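PDB 3HG7: D-isomer specific 2-hydroxyacid dehydrogenase family protein from Aeromonas salmonicida subsp. salmonicida, which probably acts as an NAD-dependent oxidoreductase of the D-isomer specific 2-hydroxyacid dehydrogenase family. Local coordinates for residues 106-109 against 110-113. The protein carries 1 engineered substitution. Numbering follows the deposited sequence.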
loop_
_atom_site.group_PDB
_atom_site.type_symbol
_atom_site.label_atom_id
_atom_site.label_comp_id
_atom_site.label_asym_id
_atom_site.label_seq_id
_atom_site.Cartn_x
_atom_site.Cartn_y
_atom_site.Cartn_z
ATOM N N TYR A 106 -10.740 -2.516 -1.917
ATOM C CA TYR A 106 -10.656 -1.962 -0.570
ATOM C C TYR A 106 -11.330 -0.602 -0.526
ATOM O O TYR A 106 -12.160 -0.321 0.363
ATOM C CB TYR A 106 -9.176 -1.803 -0.167
ATOM C CG TYR A 106 -8.980 -1.095 1.148
ATOM C CD1 TYR A 106 -8.918 -1.819 2.338
ATOM C CD2 TYR A 106 -8.801 0.295 1.187
ATOM C CE1 TYR A 106 -8.713 -1.185 3.545
ATOM C CE2 TYR A 106 -8.609 0.957 2.377
ATOM C CZ TYR A 106 -8.571 0.205 3.547
ATOM O OH TYR A 106 -8.380 0.816 4.732
ATOM N N VAL A 107 -10.988 0.240 -1.492
ATOM C CA VAL A 107 -11.443 1.609 -1.467
ATOM C C VAL A 107 -12.963 1.606 -1.679
ATOM O O VAL A 107 -13.674 2.226 -0.907
ATOM C CB VAL A 107 -10.741 2.472 -2.552
ATOM C CG1 VAL A 107 -11.496 3.801 -2.782
ATOM C CG2 VAL A 107 -9.257 2.749 -2.131
ATOM N N PHE A 108 -13.437 0.875 -2.690
ATOM C CA PHE A 108 -14.890 0.911 -2.989
ATOM C C PHE A 108 -15.726 0.071 -2.003
ATOM O O PHE A 108 -16.863 0.396 -1.754
ATOM C CB PHE A 108 -15.162 0.591 -4.456
ATOM C CG PHE A 108 -14.898 1.751 -5.360
ATOM C CD1 PHE A 108 -15.951 2.531 -5.823
ATOM C CD2 PHE A 108 -13.607 2.095 -5.710
ATOM C CE1 PHE A 108 -15.706 3.647 -6.647
ATOM C CE2 PHE A 108 -13.342 3.188 -6.533
ATOM C CZ PHE A 108 -14.409 3.967 -7.003
ATOM N N GLY A 109 -15.165 -0.996 -1.424
ATOM C CA GLY A 109 -15.851 -1.698 -0.346
ATOM C C GLY A 109 -16.076 -0.753 0.834
ATOM O O GLY A 109 -17.189 -0.643 1.367
ATOM N N HIS A 110 -15.029 -0.036 1.216
ATOM C CA HIS A 110 -15.133 0.885 2.345
ATOM C C HIS A 110 -16.044 2.063 1.986
ATOM O O HIS A 110 -16.836 2.532 2.796
ATOM C CB HIS A 110 -13.775 1.387 2.785
ATOM C CG HIS A 110 -13.090 0.453 3.739
ATOM N ND1 HIS A 110 -13.378 0.437 5.083
ATOM C CD2 HIS A 110 -12.153 -0.500 3.541
ATOM C CE1 HIS A 110 -12.638 -0.480 5.682
ATOM N NE2 HIS A 110 -11.901 -1.082 4.768
ATOM N N LEU A 111 -15.921 2.522 0.755
ATOM C CA LEU A 111 -16.693 3.659 0.324
ATOM C C LEU A 111 -18.181 3.305 0.296
ATOM O O LEU A 111 -19.016 4.059 0.803
ATOM C CB LEU A 111 -16.229 4.132 -1.055
ATOM C CG LEU A 111 -17.061 5.242 -1.704
ATOM C CD1 LEU A 111 -16.998 6.481 -0.853
ATOM C CD2 LEU A 111 -16.668 5.535 -3.199
ATOM N N LEU A 112 -18.514 2.155 -0.278
ATOM C CA LEU A 112 -19.927 1.795 -0.372
ATOM C C LEU A 112 -20.428 1.414 1.020
ATOM O O LEU A 112 -21.575 1.690 1.326
ATOM C CB LEU A 112 -20.127 0.678 -1.378
ATOM C CG LEU A 112 -19.826 1.154 -2.804
ATOM C CD1 LEU A 112 -19.645 -0.008 -3.762
ATOM C CD2 LEU A 112 -21.034 2.076 -3.213
ATOM N N SER A 113 -19.565 0.820 1.869
ATOM C CA SER A 113 -19.975 0.562 3.252
ATOM C C SER A 113 -20.495 1.837 3.922
ATOM O O SER A 113 -21.557 1.833 4.548
ATOM C CB SER A 113 -18.864 -0.101 4.075
ATOM O OG SER A 113 -19.320 -0.297 5.412
#
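His-110 CD2 lies over one face of the Tyr-106 ring, 3.5 Å above its plane and displaced toward the rim. The closest ring atoms are Tyr-106 CE1 and His-110 NE2, 3.4 Å apart. The two planes meet at 51°, so the pair is neither a stack nor a T-shaped contact. At the edge of the imidazole, in its plane, sits Tyr-106 O, 3.2 Å from His-110 CD2. Tyr-106 O also accepts the helical hydrogen bond from His-110 N at 3.0 Å. Tyr-106 has CG anti to its own N (chi1 174°), which brings the phenol beside the residue one turn on. Phe-108 and Leu-111 run side by side, with Leu-111 CD2 4.0 Å from Phe-108 CE1. The next three i to i+4 bonds, accepted by Val-107, Phe-108 and Gly-109, continue the regular alpha-helix. All this belongs to helix 100-115, packed on the parallel Rossmann-type sheet of the probable NAD-binding domain. Tyr-106 and His-110 rest on Phe-227 and Val-253, and Tyr-106 OH is hydrogen-bonded to Thr-277. Val-107 and Leu-111 face strands 197-200 and 225-228, while the Phe-108 ring meets Phe-162 just beyond helix 150-161.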